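Local atomic coordinates of Obg-like ATPase 1 (Schizosaccharomyces pombe, PDB entry 1NI3), a protein that hydrolyses ATP, and GTP less efficiently, and negatively regulates the G2/M transition of the cell cycle. Residues T35-I40 against V89-G94; V123-D128 against Y229-S234; M233-F238 against V267-R272; D237-K242 against L288-M293; I263-A268 against P295-T300. One frame throughout, in Å; residues are numbered along the deposited sequence.

Contact 1 of 5, residues T35-I40 against V89-G94; sequences TFFRAI and VFDIAG
One face of the Phe-37 ring takes CB of Asp-91 over its centre, 3.6 Å from the centroid and 13° off the normal, a CH-pi contact. The two side chains cross at about a right angle. Phe-37 has its CG anti to the backbone N (chi1 -175°), which carries the ring away from the helix to the chain of Asp-91. The same ring is met at its edge, near its plane, by the backbone carbonyl of Val-89, with CE1 and Val-89 O 3.5 Å apart. Helix 33-42 follows the P-loop, predicted to bind ATP, while Asp-91 opens the sequence DIAG at the end of strand 81-90, matching the DxxG (G3) motif of GTPases. The Asp-91 side chain lies about 5 Å from that of Ser-34, a magnesium ligand by similarity. Asp-91 is itself the centre of an inverse gamma turn. Packing is looser further along the helix, where Ile-40 CD1 comes no nearer than 4.4 Å to Val-89 CG1; both residues also touch Val-63 of strand 60-65. Arg-38 of the same helix is exposed to solvent, and across the contact Phe-90 directs its CB away from the helix.

Contact 2 of 5, residues V123-D128 against Y229-S234; sequences VRAFDD and YLVNMS
Val-123 and Val-231 pair as parallel neighbours in the central sheet of the G domain, where strand 227-232 runs into the sequence NMSE, at the place of the NKxD (G4) motif of GTPases. Three backbone hydrogen bonds join the strands: Val-123 N gives to Leu-230 O (2.8 Å), Asn-232 N to Val-123 O (2.7 Å), and Ala-125 N to Asn-232 O (3.0 Å). Apolar packing fills the face bearing Val-123 and Val-231. Val-123 CG2 meets the Tyr-229 ring obliquely at CD2 (3.7 Å), and Ala-125 CB rests on Val-231 CG1 (3.6 Å); Ile-249 of helix 246-254 covers both valines. The polar and aromatic contacts gather round Asn-232. Its amide has partners beyond the two strands, OD1 accepting from Val-267 N and ND2 giving to Val-31 O of the P-loop, which fixes its rotation, while ND2 also stands beside Phe-126 CE2, ring and amide planes 64° apart. A chi1 of 65° sets Phe-126 CG between its own N and carbonyl carbon, leaving the ring edge to Asn-232 O. Over one face of that ring, offset toward its rim, lies Arg-124 NE, which gives a straight hydrogen bond of 2.8 Å to Phe-126 O, the oxygen staying in the guanidinium plane.

Contact 3 of 5, residues M233-F238 against V267-R272; sequences MSERDF and VAFEER
Ser-234 OG is gripped twice by Asp-237, accepting from its backbone N (3.1 Å, 165° at the hydrogen) and donating to OD2 (3.0 Å), and this N-cap fixes the short helix that sets Glu-235 and Phe-238 against Phe-269. Glu-235 crosses Phe-269 at about a right angle, its CG 3.5 Å from CD1 of the ring. On the far side of that ring's rim Phe-238 comes in obliquely, CE2 to Phe-269 CD2 at 3.6 Å, with the planes 44° apart. The helices come just after strands 227-232 and 262-265, at positions consistent with the G4 and G5 motifs of GTPases; Met-233 is predicted to bind ATP. Replacing Phe-269 by an alanine would probably leave a gap between the helices, with Phe-238 and the CG methylene of Glu-235 set free to shift. Glu-235 also forms a salt bridge with Arg-272, its detailed geometry doubtful in the model; Arg-272 NH2 has a second carboxylate partner in Glu-284.

Contact 4 of 5, residues D237-K242 against L288-M293; sequences DFLRQK and LNTKSM
Leu-239 and Thr-290 bring the two backbones closest, their CA atoms 6.7 Å apart, where a type I turn runs from Phe-238 to Gln-241. The facing chain has no regular structure: it leaves helix 278-287 through a Schellman motif at Asn-289, whose phi is positive, and runs on to helix 294-304. One water spans the backbones, donating a 2.5 Å bond to Asn-289 O and a weak one to Leu-239 O. The two methyl groups of Leu-239 take different partners. CD1 packs on Leu-288 CD1 (3.6 Å), while CD2 lies against Thr-290 CG2, the two side chains crossing at about a right angle. With chi1 at -162°, Thr-290 OG1 lies opposite the backbone N and faces Phe-238, which leaves CG2 for the leucine. Phe-238 thus meets this loop with the far end of its ring: CE2 is 3.6 Å from Thr-290 OG1, Lys-291 O comes up at the edge near the ring plane, 3.7 Å from CZ, and Met-293 CG approaches CZ obliquely at 3.8 Å. Glu-270 of helix 267-273 also holds the loop, accepting from Met-293 N and bonding to Ser-292 OG. Since no direct hydrogen bond crosses between the segments, the contact rests mainly on van der Waals packing, supplemented by a water bridge that is weak at Leu-239 O.

Contact 5 of 5, residues I263-A268 against P295-T300; sequences IPMSVA and PKIIVT
Ile-263 points its CD1 at the helix and crosses Ile-297 obliquely, CD1 lying 3.7 Å from Ile-297 CA and 3.8 Å from its CG1. Past this point the isoleucine and Thr-300 slide by each other in opposite directions, bringing CD1 3.7 Å from Thr-300 OG1, while Lys-296 adds the methylene CG. Two residues further along the strand, selenomethionine Met-265 approaches at about a right angle, SE to Ile-297 CD1 at 4.2 Å. Helix 294-304 thereby covers the edge strand of the nucleotide-binding domain's sheet, the short axes 10.0 Å apart and nearly antiparallel at 148°. Thr-300 OG1 gives a 2.7 Å hydrogen bond to Lys-296 O from above the carbonyl plane, and Thr-300 N binds the same oxygen. Without the hydroxyl, as with an alanine here, Lys-296 O would probably lose one of its two donors and a gap would open beside Ile-263 CD1. With its hydroxyl turned back on its own helix, Thr-300 can border an otherwise apolar seam.

In the fold
Contacts 2 and 5 share the sheet through neighbouring strands 227-232 and 262-265, joined by Tyr-229 O and Ile-263 N at 2.8 Å, and contact 3 joins the helices just beyond them, its centre about 9 Å from that of contact 2. Phe-36, on the P-loop helix of contact 1, also joins them, its CE2 3.3 Å from Leu-230 CD1 in contact 2 and its CZ 3.8 Å from Ile-297 CD1 in contact 5. Contacts 3 and 4 share Phe-238. The predicted ATP site draws on contact 1 through Thr-35 and on contacts 2 and 3 through Met-233; contact 4 holds none of the predicted residues, but its Phe-238 side chain lies about 4 Å from that of Met-233.

Contact 1 of 5, residues T35-I40 against V89-G94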
# COMPACT_ATOMS: atom_id res chain seq x y z
N THR A 35 -7.03 -10.97 13.71
CA THR A 35 -8.35 -10.40 13.94
C THR A 35 -8.57 -9.18 13.05
O THR A 35 -9.69 -8.92 12.64
CB THR A 35 -8.53 -10.01 15.41
OG1 THR A 35 -7.24 -9.85 16.01
CG2 THR A 35 -9.30 -11.09 16.15
N PHE A 36 -7.49 -8.45 12.75
CA PHE A 36 -7.57 -7.27 11.90
C PHE A 36 -7.91 -7.71 10.49
O PHE A 36 -8.76 -7.11 9.83
CB PHE A 36 -6.24 -6.51 11.88
CG PHE A 36 -6.25 -5.31 10.97
CD1 PHE A 36 -7.27 -4.36 11.08
CD2 PHE A 36 -5.27 -5.13 9.99
CE1 PHE A 36 -7.31 -3.24 10.20
CE2 PHE A 36 -5.30 -4.02 9.11
CZ PHE A 36 -6.32 -3.08 9.22
N PHE A 37 -7.24 -8.77 10.04
CA PHE A 37 -7.48 -9.30 8.71
C PHE A 37 -8.91 -9.82 8.57
O PHE A 37 -9.64 -9.40 7.67
CB PHE A 37 -6.51 -10.45 8.43
CG PHE A 37 -6.61 -10.97 7.04
CD1 PHE A 37 -5.99 -10.31 5.99
CD2 PHE A 37 -7.36 -12.10 6.77
CE1 PHE A 37 -6.12 -10.77 4.68
CE2 PHE A 37 -7.49 -12.57 5.47
CZ PHE A 37 -6.88 -11.90 4.42
N ARG A 38 -9.31 -10.71 9.48
CA ARG A 38 -10.66 -11.26 9.43
C ARG A 38 -11.68 -10.12 9.42
O ARG A 38 -12.75 -10.24 8.82
CB ARG A 38 -10.91 -12.20 10.61
CG ARG A 38 -12.19 -13.03 10.47
CD ARG A 38 -12.57 -13.74 11.77
NE ARG A 38 -11.62 -14.79 12.11
CZ ARG A 38 -11.53 -15.97 11.50
NH1 ARG A 38 -12.36 -16.25 10.49
NH2 ARG A 38 -10.63 -16.86 11.88
N ALA A 39 -11.36 -9.03 10.10
CA ALA A 39 -12.23 -7.85 10.18
C ALA A 39 -12.39 -7.24 8.79
O ALA A 39 -13.51 -6.97 8.33
CB ALA A 39 -11.62 -6.82 11.11
N ILE A 40 -11.26 -6.99 8.14
CA ILE A 40 -11.26 -6.42 6.81
C ILE A 40 -12.13 -7.30 5.91
O ILE A 40 -13.08 -6.84 5.30
CB ILE A 40 -9.84 -6.38 6.24
CG1 ILE A 40 -8.98 -5.42 7.06
CG2 ILE A 40 -9.87 -5.94 4.81
CD1 ILE A 40 -7.54 -5.41 6.61
N VAL A 89 -4.57 -6.97 0.11
CA VAL A 89 -3.98 -7.01 1.45
C VAL A 89 -3.70 -8.45 1.84
O VAL A 89 -4.61 -9.27 1.91
CB VAL A 89 -4.94 -6.34 2.47
CG1 VAL A 89 -4.29 -6.27 3.84
CG2 VAL A 89 -5.34 -4.97 1.98
N PHE A 90 -2.43 -8.75 2.10
CA PHE A 90 -2.03 -10.10 2.48
C PHE A 90 -1.80 -10.35 3.95
O PHE A 90 -1.20 -9.53 4.67
CB PHE A 90 -0.79 -10.54 1.71
CG PHE A 90 -1.10 -11.18 0.39
CD1 PHE A 90 -0.76 -10.56 -0.80
CD2 PHE A 90 -1.78 -12.40 0.33
CE1 PHE A 90 -1.08 -11.14 -2.03
CE2 PHE A 90 -2.11 -12.98 -0.89
CZ PHE A 90 -1.76 -12.36 -2.07
N ASP A 91 -2.30 -11.50 4.39
CA ASP A 91 -2.17 -11.94 5.77
C ASP A 91 -0.88 -12.76 5.90
O ASP A 91 -0.90 -13.98 5.97
CB ASP A 91 -3.38 -12.78 6.15
CG ASP A 91 -3.24 -13.39 7.52
OD1 ASP A 91 -2.69 -12.71 8.41
OD2 ASP A 91 -3.69 -14.55 7.71
N ILE A 92 0.24 -12.05 5.92
CA ILE A 92 1.56 -12.65 6.05
C ILE A 92 1.57 -13.77 7.09
O ILE A 92 1.99 -14.89 6.80
CB ILE A 92 2.60 -11.59 6.43
CG1 ILE A 92 2.49 -10.40 5.47
CG2 ILE A 92 4.00 -12.20 6.39
CD1 ILE A 92 2.69 -10.77 4.02
N ALA A 93 1.12 -13.46 8.31
CA ALA A 93 1.08 -14.47 9.36
C ALA A 93 0.37 -15.72 8.87
O ALA A 93 0.90 -16.82 8.96
CB ALA A 93 0.39 -13.92 10.59
N GLY A 94 -0.83 -15.56 8.33
CA GLY A 94 -1.57 -16.71 7.84
C GLY A 94 -0.83 -17.55 6.82
O GLY A 94 -1.10 -18.75 6.70

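Contact 2 of 5, residues V123-D128 against Y229-S234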
# COMPACT_ATOMS: atom_id res chain seq x y z
N VAL A 123 1.08 -1.92 15.43
CA VAL A 123 1.71 -1.63 16.72
C VAL A 123 0.71 -1.86 17.85
O VAL A 123 -0.43 -1.39 17.79
CB VAL A 123 2.22 -0.16 16.78
CG1 VAL A 123 2.90 0.10 18.11
CG2 VAL A 123 3.18 0.11 15.64
N ARG A 124 1.13 -2.59 18.88
CA ARG A 124 0.25 -2.88 20.01
C ARG A 124 0.28 -1.79 21.07
O ARG A 124 1.34 -1.37 21.52
CB ARG A 124 0.62 -4.21 20.64
CG ARG A 124 -0.16 -4.53 21.89
CD ARG A 124 0.07 -5.97 22.30
NE ARG A 124 -0.79 -6.36 23.41
CZ ARG A 124 -0.98 -7.61 23.79
NH1 ARG A 124 -0.37 -8.60 23.15
NH2 ARG A 124 -1.77 -7.89 24.82
N ALA A 125 -0.91 -1.34 21.46
CA ALA A 125 -1.06 -0.29 22.46
C ALA A 125 -2.14 -0.73 23.45
O ALA A 125 -2.86 0.10 24.02
CB ALA A 125 -1.47 1.01 21.81
N PHE A 126 -2.27 -2.03 23.63
CA PHE A 126 -3.24 -2.55 24.56
C PHE A 126 -2.53 -3.62 25.35
O PHE A 126 -1.52 -4.17 24.91
CB PHE A 126 -4.42 -3.14 23.79
CG PHE A 126 -4.07 -4.34 22.97
CD1 PHE A 126 -4.20 -5.62 23.49
CD2 PHE A 126 -3.63 -4.20 21.66
CE1 PHE A 126 -3.88 -6.73 22.71
CE2 PHE A 126 -3.31 -5.31 20.89
CZ PHE A 126 -3.45 -6.58 21.42
N ASP A 127 -3.06 -3.91 26.54
CA ASP A 127 -2.48 -4.93 27.41
C ASP A 127 -3.55 -5.79 28.10
O ASP A 127 -3.27 -6.48 29.07
CB ASP A 127 -1.55 -4.27 28.45
CG ASP A 127 -2.10 -2.94 28.97
OD1 ASP A 127 -1.37 -2.25 29.71
OD2 ASP A 127 -3.26 -2.60 28.66
N ASP A 128 -4.78 -5.74 27.57
CA ASP A 128 -5.91 -6.50 28.10
C ASP A 128 -5.63 -8.01 28.14
O ASP A 128 -6.46 -8.79 28.59
CB ASP A 128 -7.17 -6.25 27.25
CG ASP A 128 -7.77 -4.87 27.47
OD1 ASP A 128 -8.21 -4.25 26.47
OD2 ASP A 128 -7.84 -4.41 28.64
N TYR A 229 1.98 2.48 9.82
CA TYR A 229 1.75 1.99 11.18
C TYR A 229 0.31 2.03 11.67
O TYR A 229 -0.33 3.08 11.68
CB TYR A 229 2.60 2.77 12.18
CG TYR A 229 4.08 2.54 12.00
CD1 TYR A 229 4.86 3.43 11.28
CD2 TYR A 229 4.69 1.41 12.53
CE1 TYR A 229 6.21 3.20 11.08
CE2 TYR A 229 6.04 1.17 12.34
CZ TYR A 229 6.80 2.06 11.61
OH TYR A 229 8.15 1.82 11.43
N LEU A 230 -0.19 0.88 12.08
CA LEU A 230 -1.53 0.79 12.60
C LEU A 230 -1.44 0.52 14.10
O LEU A 230 -1.21 -0.61 14.52
CB LEU A 230 -2.31 -0.34 11.92
CG LEU A 230 -2.51 -0.25 10.41
CD1 LEU A 230 -3.36 -1.43 9.96
CD2 LEU A 230 -3.18 1.06 10.02
N VAL A 231 -1.60 1.58 14.91
CA VAL A 231 -1.54 1.45 16.37
C VAL A 231 -2.86 0.90 16.90
O VAL A 231 -3.79 1.66 17.12
CB VAL A 231 -1.29 2.79 17.08
CG1 VAL A 231 -1.18 2.56 18.59
CG2 VAL A 231 -0.03 3.44 16.56
N ASN A 232 -2.91 -0.41 17.12
CA ASN A 232 -4.12 -1.06 17.60
C ASN A 232 -4.30 -0.93 19.11
O ASN A 232 -3.49 -1.42 19.88
CB ASN A 232 -4.09 -2.55 17.23
CG ASN A 232 -5.34 -3.28 17.66
OD1 ASN A 232 -6.43 -2.73 17.60
ND2 ASN A 232 -5.19 -4.54 18.06
N MSE A 233 -5.37 -0.25 19.53
CA MSE A 233 -5.68 -0.08 20.94
C MSE A 233 -7.13 -0.55 21.21
O MSE A 233 -7.85 -0.90 20.28
CB MSE A 233 -5.54 1.38 21.29
CG MSE A 233 -6.51 2.25 20.58
SE MSE A 233 -6.06 4.11 20.90
CE MSE A 233 -6.26 4.99 19.32
N SER A 234 -7.54 -0.53 22.48
CA SER A 234 -8.89 -0.97 22.87
C SER A 234 -10.01 -0.04 22.42
O SER A 234 -9.81 1.18 22.30
CB SER A 234 -8.97 -1.10 24.38
OG SER A 234 -8.73 0.13 25.04

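Contact 3 of 5, residues M233-F238 against V267-R272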
# COMPACT_ATOMS: atom_id res chain seq x y z
N MSE A 233 -5.37 -0.25 19.53
CA MSE A 233 -5.68 -0.08 20.94
C MSE A 233 -7.13 -0.55 21.21
O MSE A 233 -7.85 -0.90 20.28
CB MSE A 233 -5.54 1.38 21.29
CG MSE A 233 -6.51 2.25 20.58
SE MSE A 233 -6.06 4.11 20.90
CE MSE A 233 -6.26 4.99 19.32
N SER A 234 -7.54 -0.53 22.48
CA SER A 234 -8.89 -0.97 22.87
C SER A 234 -10.01 -0.04 22.42
O SER A 234 -9.81 1.18 22.30
CB SER A 234 -8.97 -1.10 24.38
OG SER A 234 -8.73 0.13 25.04
N GLU A 235 -11.20 -0.60 22.19
CA GLU A 235 -12.32 0.21 21.76
C GLU A 235 -12.43 1.40 22.69
O GLU A 235 -12.55 2.54 22.25
CB GLU A 235 -13.63 -0.58 21.78
CG GLU A 235 -14.71 0.11 20.96
CD GLU A 235 -16.06 -0.57 21.03
OE1 GLU A 235 -16.09 -1.82 20.98
OE2 GLU A 235 -17.09 0.13 21.13
N ARG A 236 -12.36 1.11 23.99
CA ARG A 236 -12.43 2.14 25.03
C ARG A 236 -11.41 3.26 24.74
O ARG A 236 -11.78 4.42 24.60
CB ARG A 236 -12.16 1.48 26.39
CG ARG A 236 -12.29 2.39 27.61
CD ARG A 236 -11.77 1.69 28.86
NE ARG A 236 -11.74 2.59 30.01
CZ ARG A 236 -12.83 3.13 30.54
NH1 ARG A 236 -14.03 2.85 30.04
NH2 ARG A 236 -12.72 3.99 31.55
N ASP A 237 -10.13 2.91 24.62
CA ASP A 237 -9.15 3.95 24.34
C ASP A 237 -9.43 4.70 23.05
O ASP A 237 -9.28 5.92 22.98
CB ASP A 237 -7.74 3.38 24.26
CG ASP A 237 -7.14 3.17 25.62
OD1 ASP A 237 -7.20 4.11 26.45
OD2 ASP A 237 -6.59 2.07 25.85
N PHE A 238 -9.82 3.95 22.01
CA PHE A 238 -10.10 4.55 20.70
C PHE A 238 -11.32 5.46 20.71
O PHE A 238 -11.34 6.46 20.00
CB PHE A 238 -10.32 3.45 19.65
CG PHE A 238 -10.68 3.97 18.28
CD1 PHE A 238 -9.80 4.80 17.59
CD2 PHE A 238 -11.91 3.65 17.69
CE1 PHE A 238 -10.13 5.30 16.32
CE2 PHE A 238 -12.25 4.15 16.42
CZ PHE A 238 -11.36 4.98 15.74
N VAL A 267 -8.78 -2.68 16.34
CA VAL A 267 -9.24 -3.89 15.66
C VAL A 267 -10.50 -4.44 16.30
O VAL A 267 -11.37 -5.03 15.63
CB VAL A 267 -8.18 -4.98 15.72
CG1 VAL A 267 -8.70 -6.27 15.09
CG2 VAL A 267 -6.92 -4.51 15.01
N ALA A 268 -10.60 -4.25 17.62
CA ALA A 268 -11.73 -4.70 18.41
C ALA A 268 -12.98 -3.99 17.95
O ALA A 268 -14.02 -4.61 17.75
CB ALA A 268 -11.46 -4.39 19.88
N PHE A 269 -12.84 -2.68 17.80
CA PHE A 269 -13.95 -1.83 17.39
C PHE A 269 -14.31 -2.06 15.94
O PHE A 269 -15.50 -2.18 15.60
CB PHE A 269 -13.59 -0.35 17.53
CG PHE A 269 -14.68 0.57 17.07
CD1 PHE A 269 -15.90 0.60 17.72
CD2 PHE A 269 -14.52 1.37 15.94
CE1 PHE A 269 -16.96 1.38 17.24
CE2 PHE A 269 -15.57 2.15 15.45
CZ PHE A 269 -16.79 2.17 16.11
N GLU A 270 -13.30 -2.09 15.07
CA GLU A 270 -13.55 -2.31 13.66
C GLU A 270 -14.37 -3.58 13.55
O GLU A 270 -15.43 -3.60 12.93
CB GLU A 270 -12.24 -2.44 12.88
CG GLU A 270 -11.42 -1.15 12.75
CD GLU A 270 -12.18 -0.03 12.06
OE1 GLU A 270 -12.86 -0.28 11.04
OE2 GLU A 270 -12.06 1.13 12.53
N GLU A 271 -13.87 -4.64 14.18
CA GLU A 271 -14.55 -5.92 14.16
C GLU A 271 -16.02 -5.77 14.51
O GLU A 271 -16.90 -6.14 13.74
CB GLU A 271 -13.88 -6.90 15.13
CG GLU A 271 -14.61 -8.23 15.29
CD GLU A 271 -14.78 -8.96 13.98
OE1 GLU A 271 -13.75 -9.36 13.38
OE2 GLU A 271 -15.94 -9.14 13.53
N ARG A 272 -16.29 -5.20 15.68
CA ARG A 272 -17.67 -5.03 16.13
C ARG A 272 -18.53 -4.26 15.14
O ARG A 272 -19.72 -4.53 15.01
CB ARG A 272 -17.76 -4.33 17.51
CG ARG A 272 -19.16 -4.45 18.12
CD ARG A 272 -19.28 -3.99 19.58
NE ARG A 272 -19.74 -2.61 19.70
CZ ARG A 272 -18.96 -1.56 19.55
NH1 ARG A 272 -17.69 -1.74 19.27
NH2 ARG A 272 -19.45 -0.33 19.65

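Contact 4 of 5, residues D237-K242 against L288-M293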
# COMPACT_ATOMS: atom_id res chain seq x y z
N ASP A 237 -10.13 2.91 24.62
CA ASP A 237 -9.15 3.95 24.34
C ASP A 237 -9.43 4.70 23.05
O ASP A 237 -9.28 5.92 22.98
CB ASP A 237 -7.74 3.38 24.26
CG ASP A 237 -7.14 3.17 25.62
OD1 ASP A 237 -7.20 4.11 26.45
OD2 ASP A 237 -6.59 2.07 25.85
N PHE A 238 -9.82 3.95 22.01
CA PHE A 238 -10.10 4.55 20.70
C PHE A 238 -11.32 5.46 20.71
O PHE A 238 -11.34 6.46 20.00
CB PHE A 238 -10.32 3.45 19.65
CG PHE A 238 -10.68 3.97 18.28
CD1 PHE A 238 -9.80 4.80 17.59
CD2 PHE A 238 -11.91 3.65 17.69
CE1 PHE A 238 -10.13 5.30 16.32
CE2 PHE A 238 -12.25 4.15 16.42
CZ PHE A 238 -11.36 4.98 15.74
N LEU A 239 -12.34 5.12 21.50
CA LEU A 239 -13.53 5.95 21.55
C LEU A 239 -13.35 7.19 22.42
O LEU A 239 -14.27 8.00 22.53
CB LEU A 239 -14.73 5.13 22.05
CG LEU A 239 -15.29 4.09 21.09
CD1 LEU A 239 -16.54 3.43 21.68
CD2 LEU A 239 -15.63 4.76 19.77
N ARG A 240 -12.18 7.36 23.02
CA ARG A 240 -11.94 8.53 23.85
C ARG A 240 -10.69 9.27 23.38
O ARG A 240 -10.16 10.13 24.08
CB ARG A 240 -11.79 8.13 25.32
CG ARG A 240 -10.43 7.57 25.68
CD ARG A 240 -10.43 6.94 27.06
NE ARG A 240 -9.06 6.65 27.49
CZ ARG A 240 -8.73 5.79 28.46
NH1 ARG A 240 -9.68 5.14 29.11
NH2 ARG A 240 -7.46 5.60 28.77
N GLN A 241 -10.25 8.93 22.18
CA GLN A 241 -9.08 9.54 21.55
C GLN A 241 -7.86 9.73 22.43
O GLN A 241 -7.08 10.66 22.22
CB GLN A 241 -9.48 10.87 20.92
CG GLN A 241 -10.37 10.72 19.70
CD GLN A 241 -10.85 12.04 19.18
OE1 GLN A 241 -11.57 12.76 19.86
NE2 GLN A 241 -10.44 12.38 17.96
N LYS A 242 -7.69 8.83 23.39
CA LYS A 242 -6.55 8.89 24.31
C LYS A 242 -5.98 7.50 24.65
O LYS A 242 -6.70 6.60 25.07
CB LYS A 242 -6.97 9.61 25.60
CG LYS A 242 -7.43 11.06 25.36
CD LYS A 242 -6.38 11.89 24.60
CE LYS A 242 -5.08 12.08 25.39
NZ LYS A 242 -4.01 12.83 24.66
N LEU A 288 -21.54 7.28 19.24
CA LEU A 288 -20.26 7.15 19.95
C LEU A 288 -19.31 8.25 19.54
O LEU A 288 -18.21 8.39 20.09
CB LEU A 288 -19.64 5.79 19.65
CG LEU A 288 -20.28 4.66 20.44
CD1 LEU A 288 -19.75 3.32 19.98
CD2 LEU A 288 -20.00 4.88 21.92
N ASN A 289 -19.74 9.03 18.57
CA ASN A 289 -18.95 10.13 18.05
C ASN A 289 -17.58 9.66 17.60
O ASN A 289 -16.56 9.99 18.21
CB ASN A 289 -18.79 11.22 19.10
CG ASN A 289 -18.00 12.40 18.58
OD1 ASN A 289 -18.37 13.00 17.57
ND2 ASN A 289 -16.90 12.73 19.25
N THR A 290 -17.57 8.89 16.52
CA THR A 290 -16.33 8.37 15.97
C THR A 290 -16.60 7.79 14.59
O THR A 290 -17.73 7.80 14.11
CB THR A 290 -15.73 7.30 16.91
OG1 THR A 290 -14.34 7.12 16.61
CG2 THR A 290 -16.48 5.98 16.78
N LYS A 291 -15.56 7.28 13.93
CA LYS A 291 -15.72 6.72 12.59
C LYS A 291 -14.76 5.58 12.34
O LYS A 291 -13.67 5.54 12.90
CB LYS A 291 -15.48 7.83 11.54
CG LYS A 291 -14.06 8.44 11.53
CD LYS A 291 -13.99 9.63 10.55
CE LYS A 291 -12.61 10.30 10.49
NZ LYS A 291 -12.53 11.34 9.41
N SER A 292 -15.15 4.65 11.46
CA SER A 292 -14.29 3.52 11.14
C SER A 292 -13.03 3.97 10.41
O SER A 292 -13.11 4.77 9.47
CB SER A 292 -15.03 2.52 10.26
OG SER A 292 -14.10 1.59 9.72
N MSE A 293 -11.88 3.46 10.81
CA MSE A 293 -10.63 3.81 10.18
C MSE A 293 -10.31 3.04 8.91
O MSE A 293 -9.39 3.40 8.18
CB MSE A 293 -9.48 3.63 11.17
CG MSE A 293 -9.70 4.39 12.41
SE MSE A 293 -9.84 6.25 11.90
CE MSE A 293 -8.04 6.77 12.39
O HOH W 1 -14.59 9.66 19.70

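Contact 5 of 5, residues I263-A268 against P295-T300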
# COMPACT_ATOMS: atom_id res chain seq x y z
N ILE A 263 -1.66 5.58 12.00
CA ILE A 263 -3.11 5.50 12.13
C ILE A 263 -3.60 4.81 13.42
O ILE A 263 -3.64 3.58 13.47
CB ILE A 263 -3.72 4.73 10.93
CG1 ILE A 263 -3.39 5.45 9.62
CG2 ILE A 263 -5.22 4.58 11.12
CD1 ILE A 263 -4.04 4.82 8.38
N PRO A 264 -3.98 5.58 14.45
CA PRO A 264 -4.46 4.96 15.69
C PRO A 264 -5.80 4.31 15.39
O PRO A 264 -6.69 4.95 14.83
CB PRO A 264 -4.59 6.14 16.63
CG PRO A 264 -5.04 7.22 15.71
CD PRO A 264 -4.10 7.05 14.53
N MSE A 265 -5.94 3.05 15.76
CA MSE A 265 -7.15 2.30 15.49
C MSE A 265 -7.51 1.35 16.63
O MSE A 265 -6.88 1.35 17.67
CB MSE A 265 -6.91 1.44 14.27
CG MSE A 265 -5.95 0.32 14.56
SE MSE A 265 -6.14 -1.02 13.18
CE MSE A 265 -8.01 -1.44 13.56
N SER A 266 -8.51 0.51 16.38
CA SER A 266 -8.95 -0.47 17.34
C SER A 266 -9.60 -1.67 16.63
O SER A 266 -10.79 -1.66 16.33
CB SER A 266 -9.96 0.16 18.31
OG SER A 266 -10.64 -0.86 19.05
N VAL A 267 -8.78 -2.68 16.34
CA VAL A 267 -9.24 -3.89 15.66
C VAL A 267 -10.50 -4.44 16.30
O VAL A 267 -11.37 -5.03 15.63
CB VAL A 267 -8.18 -4.98 15.72
CG1 VAL A 267 -8.70 -6.27 15.09
CG2 VAL A 267 -6.92 -4.51 15.01
N ALA A 268 -10.60 -4.25 17.62
CA ALA A 268 -11.73 -4.70 18.41
C ALA A 268 -12.98 -3.99 17.95
O ALA A 268 -14.02 -4.61 17.75
CB ALA A 268 -11.46 -4.39 19.88
N PRO A 295 -11.61 2.83 5.83
CA PRO A 295 -11.47 3.71 4.68
C PRO A 295 -10.12 4.40 4.72
O PRO A 295 -9.33 4.24 3.80
CB PRO A 295 -12.65 4.66 4.83
CG PRO A 295 -12.86 4.69 6.32
CD PRO A 295 -12.74 3.25 6.68
N LYS A 296 -9.85 5.15 5.78
CA LYS A 296 -8.56 5.83 5.89
C LYS A 296 -7.41 4.86 5.68
O LYS A 296 -6.52 5.13 4.87
CB LYS A 296 -8.40 6.46 7.26
CG LYS A 296 -7.01 7.00 7.54
CD LYS A 296 -6.71 8.21 6.68
CE LYS A 296 -5.45 8.97 7.13
NZ LYS A 296 -5.60 9.67 8.46
N ILE A 297 -7.40 3.73 6.39
CA ILE A 297 -6.31 2.78 6.21
C ILE A 297 -6.14 2.41 4.73
O ILE A 297 -5.09 2.67 4.14
CB ILE A 297 -6.54 1.50 7.03
CG1 ILE A 297 -6.38 1.81 8.53
CG2 ILE A 297 -5.55 0.42 6.61
CD1 ILE A 297 -6.75 0.69 9.43
N ILE A 298 -7.17 1.81 4.13
CA ILE A 298 -7.07 1.42 2.73
C ILE A 298 -6.59 2.53 1.80
O ILE A 298 -5.71 2.32 0.96
CB ILE A 298 -8.41 0.85 2.21
CG1 ILE A 298 -8.53 -0.62 2.62
CG2 ILE A 298 -8.47 0.92 0.68
CD1 ILE A 298 -8.72 -0.80 4.09
N VAL A 299 -7.16 3.72 1.94
CA VAL A 299 -6.73 4.80 1.06
C VAL A 299 -5.24 5.01 1.23
O VAL A 299 -4.50 5.05 0.24
CB VAL A 299 -7.42 6.11 1.38
CG1 VAL A 299 -6.80 7.21 0.58
CG2 VAL A 299 -8.90 6.01 1.07
N THR A 300 -4.80 5.15 2.48
CA THR A 300 -3.39 5.36 2.73
C THR A 300 -2.54 4.30 2.03
O THR A 300 -1.47 4.60 1.50
CB THR A 300 -3.08 5.33 4.22
OG1 THR A 300 -4.00 6.18 4.93
CG2 THR A 300 -1.66 5.80 4.48